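PDB 7O2N: probable UTP--glucose-1-phosphate uridylyltransferase YngB from Bacillus subtilis, which catalyses the formation of UDP-glucose and diphosphate from glucose 1-phosphate and UTP, feeding glycolipid synthesis and wall teichoic acid glucosylation. Local coordinates for residues E190-P194 with E195-S199; E165-K169 with Y170-N174. All coordinates share one frame; numbering follows the deposited sequence.

Two pieces of chain about fifteen residues apart in sequence, one a turn running into a strand and the other a loop, lie against each other here, their centres about 6 Å apart. Contact 2, in which the 3-10 segment that ends in residues 165-169 leads to strand 171-175, comes first; contact 1, the turn of residues 190-199, follows strand 182-190, the antiparallel partner of 171-175. A probable hydrogen bond joins Ser168 OG to Pro192 O, and Ser199 OG packs 3.4 Å from Ile173 CG2. Contact 1 is the more peripheral, its centre about 23 Å from the chain centre against about 17 Å for contact 2. Both are best read as structural packing within the nucleotidyltransferase fold.

Contact 1: E190-P194 with E195-S199; sequences EKPSP and EEAPS
Ser193 and Ala197 are joined by a backbone hydrogen bond that closes this turn: Ala197 N donates to Ser193 O over 3.0 Å. The bond is bent at the hydrogen, 138°. A link from residue i to i+4 defines an alpha-turn, and Pro194, Glu195 and Glu196 between them have helical backbone angles. Proline suits the first of these places, because its ring fixes phi and it has no N-H to offer.

A second polar link comes from a side chain. Glu195 folds back on itself, bent at chi2 (-55°), and its OE1 accepts the N-H of Glu196 at 2.6 Å through the anti lone pair. The same oxygen lies 3.0 Å from Ser193 CB, which places the carboxylate alongside Ser193.

The apolar part is small. Pro192 CG meets Ala197 CB at 3.4 Å, a compact methyl against the proline ring, while Pro192 CB and Glu196 CB stand 4.2 Å apart.

The turn lies at the surface, in the connection from strand 182-190 to strand 201-204. Pro192 and Pro198 both rest on Ile172 of strand 171-175, and Ala197 on Val167.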
ATOM      1  N   GLU A 190      14.158  27.818  -6.676  1.00 76.87           N
ATOM      2  CA  GLU A 190      13.673  26.673  -5.929  1.00 82.48           C
ATOM      3  C   GLU A 190      12.662  27.155  -4.906  1.00 81.38           C
ATOM      4  O   GLU A 190      12.992  27.941  -4.028  1.00100.72           O
ATOM      5  CB  GLU A 190      14.837  25.945  -5.253  1.00 89.49           C
ATOM      6  CG  GLU A 190      14.455  24.639  -4.570  1.00 99.61           C
ATOM      7  CD  GLU A 190      13.799  23.512  -5.362  1.00106.86           C
ATOM      8  OE1 GLU A 190      13.348  22.554  -4.711  1.00117.83           O
ATOM      9  OE2 GLU A 190      13.700  23.592  -6.603  1.00 96.14           O
ATOM     10  N   LYS A 191      11.439  26.654  -5.052  1.00 83.35           N
ATOM     11  CA  LYS A 191      10.307  26.954  -4.196  1.00 86.86           C
ATOM     12  C   LYS A 191      10.357  28.379  -3.631  1.00 81.67           C
ATOM     13  O   LYS A 191      10.629  28.575  -2.453  1.00 72.54           O
ATOM     14  CB  LYS A 191       9.979  25.783  -3.263  1.00 98.41           C
ATOM     15  CG  LYS A 191      11.104  25.123  -2.472  1.00109.46           C
ATOM     16  CD  LYS A 191      10.574  24.310  -1.277  1.00120.21           C
ATOM     17  CE  LYS A 191      11.535  24.155  -0.105  1.00128.81           C
ATOM     18  NZ  LYS A 191      11.748  25.396   0.685  1.00115.10           N
ATOM     19  N   PRO A 192      10.081  29.412  -4.465  1.00 81.99           N
ATOM     20  CA  PRO A 192      10.013  30.807  -4.018  1.00 86.81           C
ATOM     21  C   PRO A 192       8.663  31.189  -3.416  1.00 93.87           C
ATOM     22  O   PRO A 192       7.670  30.501  -3.659  1.00 90.78           O
ATOM     23  CB  PRO A 192      10.100  31.571  -5.346  1.00 84.59           C
ATOM     24  CG  PRO A 192       9.405  30.667  -6.328  1.00 77.85           C
ATOM     25  CD  PRO A 192       9.835  29.283  -5.908  1.00 84.76           C
ATOM     26  N   SER A 193       8.647  32.308  -2.669  1.00 94.02           N
ATOM     27  CA  SER A 193       7.433  32.909  -2.132  1.00 91.39           C
ATOM     28  C   SER A 193       6.584  33.455  -3.278  1.00 90.24           C
ATOM     29  O   SER A 193       7.132  33.949  -4.257  1.00 98.40           O
ATOM     30  CB  SER A 193       7.762  33.996  -1.142  1.00101.18           C
ATOM     31  OG  SER A 193       8.607  33.509  -0.112  1.00127.63           O
ATOM     32  N   PRO A 194       5.231  33.413  -3.186  1.00 86.47           N
ATOM     33  CA  PRO A 194       4.367  33.580  -4.359  1.00 88.16           C
ATOM     34  C   PRO A 194       4.573  34.851  -5.183  1.00101.51           C
ATOM     35  O   PRO A 194       4.185  34.883  -6.353  1.00 99.22           O
ATOM     36  CB  PRO A 194       2.952  33.537  -3.776  1.00 83.61           C
ATOM     37  CG  PRO A 194       3.123  32.738  -2.504  1.00 89.48           C
ATOM     38  CD  PRO A 194       4.459  33.190  -1.954  1.00 82.24           C
ATOM     39  N   GLU A 195       5.182  35.879  -4.566  1.00113.42           N
ATOM     40  CA  GLU A 195       5.447  37.152  -5.234  1.00116.78           C
ATOM     41  C   GLU A 195       6.844  37.138  -5.857  1.00116.24           C
ATOM     42  O   GLU A 195       7.033  37.630  -6.975  1.00110.02           O
ATOM     43  CB  GLU A 195       5.138  38.357  -4.325  1.00123.37           C
ATOM     44  CG  GLU A 195       6.109  38.624  -3.175  1.00124.79           C
ATOM     45  CD  GLU A 195       6.381  37.492  -2.196  1.00129.12           C
ATOM     46  OE1 GLU A 195       7.111  36.560  -2.569  1.00134.89           O
ATOM     47  OE2 GLU A 195       5.852  37.537  -1.069  1.00121.71           O
ATOM     48  N   GLU A 196       7.790  36.536  -5.115  1.00112.16           N
ATOM     49  CA  GLU A 196       9.186  36.341  -5.491  1.00106.34           C
ATOM     50  C   GLU A 196       9.283  35.464  -6.745  1.00102.28           C
ATOM     51  O   GLU A 196      10.246  35.560  -7.504  1.00104.52           O
ATOM     52  CB  GLU A 196       9.889  35.637  -4.328  1.00105.84           C
ATOM     53  CG  GLU A 196      11.278  36.137  -3.981  1.00112.31           C
ATOM     54  CD  GLU A 196      12.070  35.168  -3.102  1.00123.88           C
ATOM     55  OE1 GLU A 196      13.229  34.876  -3.458  1.00127.49           O
ATOM     56  OE2 GLU A 196      11.534  34.689  -2.063  1.00116.27           O
ATOM     57  N   ALA A 197       8.271  34.608  -6.954  1.00 89.95           N
ATOM     58  CA  ALA A 197       8.208  33.683  -8.072  1.00 88.61           C
ATOM     59  C   ALA A 197       8.025  34.445  -9.378  1.00 84.93           C
ATOM     60  O   ALA A 197       7.135  35.284  -9.490  1.00 95.61           O
ATOM     61  CB  ALA A 197       7.083  32.704  -7.850  1.00 91.28           C
ATOM     62  N   PRO A 198       8.869  34.170 -10.396  1.00 80.26           N
ATOM     63  CA  PRO A 198       8.804  34.857 -11.687  1.00 84.95           C
ATOM     64  C   PRO A 198       8.028  34.116 -12.776  1.00 81.18           C
ATOM     65  O   PRO A 198       8.234  34.339 -13.968  1.00 84.38           O
ATOM     66  CB  PRO A 198      10.288  34.847 -12.071  1.00 95.56           C
ATOM     67  CG  PRO A 198      10.751  33.483 -11.617  1.00 94.01           C
ATOM     68  CD  PRO A 198       9.987  33.218 -10.332  1.00 88.05           C
ATOM     69  N   SER A 199       7.153  33.206 -12.355  1.00 77.33           N
ATOM     70  CA  SER A 199       6.184  32.589 -13.247  1.00 81.11           C
ATOM     71  C   SER A 199       5.251  31.681 -12.444  1.00 84.53           C
ATOM     72  O   SER A 199       5.391  31.549 -11.224  1.00 78.08           O
ATOM     73  CB  SER A 199       6.875  31.885 -14.396  1.00 79.29           C
ATOM     74  OG  SER A 199       6.350  30.584 -14.631  1.00 78.47           O
TER

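Contact 2: E165-K169 with Y170-N174; sequences EDVSK and YGIIN
Tyr170 packs back against the 3-10 segment that ends in residues 165-169. Its ring CD2 lies 3.2 Å from Asp166 O, approached obliquely, and Lys169 CB sits 4.0 Å above one ring face, displaced toward the rim. With CG anti to its own carbonyl carbon (chi1 -69°), the ring swings back past the Lys169 carbonyl toward Asp166 O. Asp166 O also accepts Lys169 N at 3.1 Å, and a weak bond of 3.3 Å runs from Tyr170 N to Val167 O, continuing the i-to-i+3 pattern. On the buried side Ile172 reaches back with its CD1 to Val167 CB, 4.0 Å away; branched aliphatic residues suit this place, where Ala197 and Pro192 also adjoin them. Tyrosine combines two characters: its ring touches Val162, Ala202 and Met204, while its hydroxyl bonds to Arg252. A leucine here has neither hydroxyl nor flat ring, and would probably leave Arg252 NH2 without this partner and Lys169 CB without the face it lies over.

The solvent side is looser. Lys169 curls at chi3 and chi4 and brings NZ to 3.8 Å from Asp166 OD1, a long salt bridge at the exposed edge of the turn.

The arrangement is a 3-10 turn joined through Tyr170 to a beta strand, which enters the mixed sheet of this GT-A-type nucleotidyltransferase through backbone bonds from Gly171 to Val203 and Ile172 to Val189.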
ATOM      1  N   GLU A 165      -0.811  29.773  -5.566  1.00 82.05           N
ATOM      2  CA  GLU A 165      -0.569  29.504  -4.153  1.00 92.00           C
ATOM      3  C   GLU A 165       0.537  28.469  -3.997  1.00 93.38           C
ATOM      4  O   GLU A 165       1.376  28.602  -3.105  1.00 95.74           O
ATOM      5  CB  GLU A 165      -1.815  29.078  -3.374  1.00 95.32           C
ATOM      6  CG  GLU A 165      -2.654  28.032  -4.068  1.00102.02           C
ATOM      7  CD  GLU A 165      -3.707  28.617  -4.991  1.00112.55           C
ATOM      8  OE1 GLU A 165      -4.856  28.149  -4.913  1.00124.30           O
ATOM      9  OE2 GLU A 165      -3.376  29.531  -5.786  1.00112.71           O
ATOM     10  N   ASP A 166       0.550  27.491  -4.911  1.00 93.79           N
ATOM     11  CA  ASP A 166       1.347  26.285  -4.774  1.00 88.89           C
ATOM     12  C   ASP A 166       2.753  26.464  -5.332  1.00 84.54           C
ATOM     13  O   ASP A 166       3.447  25.467  -5.484  1.00 90.61           O
ATOM     14  CB  ASP A 166       0.755  25.098  -5.533  1.00 82.05           C
ATOM     15  CG  ASP A 166      -0.706  24.779  -5.274  1.00 85.65           C
ATOM     16  OD1 ASP A 166      -1.160  24.892  -4.106  1.00 85.47           O
ATOM     17  OD2 ASP A 166      -1.381  24.392  -6.256  1.00 85.43           O
ATOM     18  N   VAL A 167       3.194  27.701  -5.601  1.00 76.76           N
ATOM     19  CA  VAL A 167       4.464  27.867  -6.295  1.00 72.09           C
ATOM     20  C   VAL A 167       5.635  27.625  -5.341  1.00 73.56           C
ATOM     21  O   VAL A 167       6.752  27.326  -5.768  1.00 82.64           O
ATOM     22  CB  VAL A 167       4.580  29.199  -7.057  1.00 64.30           C
ATOM     23  CG1 VAL A 167       3.596  29.277  -8.212  1.00 60.35           C
ATOM     24  CG2 VAL A 167       4.446  30.401  -6.145  1.00 71.46           C
ATOM     25  N   SER A 168       5.357  27.726  -4.040  1.00 76.02           N
ATOM     26  CA  SER A 168       6.377  27.504  -3.028  1.00 77.33           C
ATOM     27  C   SER A 168       6.571  26.010  -2.778  1.00 72.28           C
ATOM     28  O   SER A 168       7.341  25.622  -1.913  1.00 77.17           O
ATOM     29  CB  SER A 168       6.043  28.233  -1.759  1.00 80.26           C
ATOM     30  OG  SER A 168       6.405  29.603  -1.854  1.00 88.98           O
ATOM     31  N   LYS A 169       5.865  25.176  -3.538  1.00 76.14           N
ATOM     32  CA  LYS A 169       5.943  23.734  -3.402  1.00 76.03           C
ATOM     33  C   LYS A 169       6.897  23.196  -4.462  1.00 71.58           C
ATOM     34  O   LYS A 169       7.231  22.019  -4.451  1.00 74.07           O
ATOM     35  CB  LYS A 169       4.550  23.123  -3.599  1.00 84.25           C
ATOM     36  CG  LYS A 169       4.263  21.837  -2.832  1.00100.45           C
ATOM     37  CD  LYS A 169       3.066  21.044  -3.364  1.00111.79           C
ATOM     38  CE  LYS A 169       1.811  21.859  -3.632  1.00113.41           C
ATOM     39  NZ  LYS A 169       1.415  22.682  -2.464  1.00111.89           N
ATOM     40  N   TYR A 170       7.328  24.056  -5.386  1.00 73.19           N
ATOM     41  CA  TYR A 170       7.941  23.592  -6.623  1.00 72.72           C
ATOM     42  C   TYR A 170       9.204  24.392  -6.954  1.00 75.96           C
ATOM     43  O   TYR A 170       9.579  25.318  -6.238  1.00 78.56           O
ATOM     44  CB  TYR A 170       6.946  23.762  -7.773  1.00 59.40           C
ATOM     45  CG  TYR A 170       5.743  22.854  -7.765  1.00 59.64           C
ATOM     46  CD1 TYR A 170       5.884  21.495  -7.989  1.00 59.90           C
ATOM     47  CD2 TYR A 170       4.455  23.355  -7.618  1.00 60.56           C
ATOM     48  CE1 TYR A 170       4.785  20.650  -8.038  1.00 56.18           C
ATOM     49  CE2 TYR A 170       3.342  22.527  -7.657  1.00 57.27           C
ATOM     50  CZ  TYR A 170       3.510  21.167  -7.873  1.00 56.49           C
ATOM     51  OH  TYR A 170       2.439  20.331  -7.926  1.00 48.85           O
ATOM     52  N   GLY A 171       9.864  23.988  -8.048  1.00 77.36           N
ATOM     53  CA  GLY A 171      10.830  24.825  -8.739  1.00 68.89           C
ATOM     54  C   GLY A 171      10.181  25.520  -9.937  1.00 71.34           C
ATOM     55  O   GLY A 171       9.446  24.890 -10.716  1.00 58.26           O
ATOM     56  N   ILE A 172      10.484  26.823 -10.063  1.00 70.97           N
ATOM     57  CA  ILE A 172       9.794  27.705 -10.988  1.00 71.17           C
ATOM     58  C   ILE A 172      10.774  28.246 -12.021  1.00 72.12           C
ATOM     59  O   ILE A 172      11.802  28.830 -11.656  1.00 77.05           O
ATOM     60  CB  ILE A 172       9.094  28.835 -10.215  1.00 74.62           C
ATOM     61  CG1 ILE A 172       8.164  28.287  -9.127  1.00 78.86           C
ATOM     62  CG2 ILE A 172       8.387  29.794 -11.166  1.00 63.80           C
ATOM     63  CD1 ILE A 172       7.082  27.344  -9.624  1.00 72.72           C
ATOM     64  N   ILE A 173      10.422  27.987 -13.294  1.00 75.05           N
ATOM     65  CA  ILE A 173      11.019  28.460 -14.535  1.00 75.91           C
ATOM     66  C   ILE A 173      11.055  29.988 -14.527  1.00 82.64           C
ATOM     67  O   ILE A 173      10.381  30.629 -13.714  1.00 97.84           O
ATOM     68  CB  ILE A 173      10.072  28.010 -15.662  1.00 70.36           C
ATOM     69  CG1 ILE A 173      10.771  27.417 -16.879  1.00 69.68           C
ATOM     70  CG2 ILE A 173       9.152  29.158 -16.043  1.00 68.72           C
ATOM     71  CD1 ILE A 173       9.784  26.990 -17.953  1.00 76.24           C
ATOM     72  N   ASN A 174      11.804  30.565 -15.478  1.00 84.18           N
ATOM     73  CA  ASN A 174      11.796  32.004 -15.703  1.00 78.04           C
ATOM     74  C   ASN A 174      12.014  32.263 -17.187  1.00 73.37           C
ATOM     75  O   ASN A 174      13.141  32.519 -17.592  1.00 74.51           O
ATOM     76  CB  ASN A 174      12.829  32.711 -14.823  1.00 78.83           C
ATOM     77  CG  ASN A 174      12.907  34.203 -15.033  1.00 77.72           C
ATOM     78  OD1 ASN A 174      12.365  34.736 -16.006  1.00 79.00           O
ATOM     79  ND2 ASN A 174      13.587  34.872 -14.112  1.00 74.53           N
TER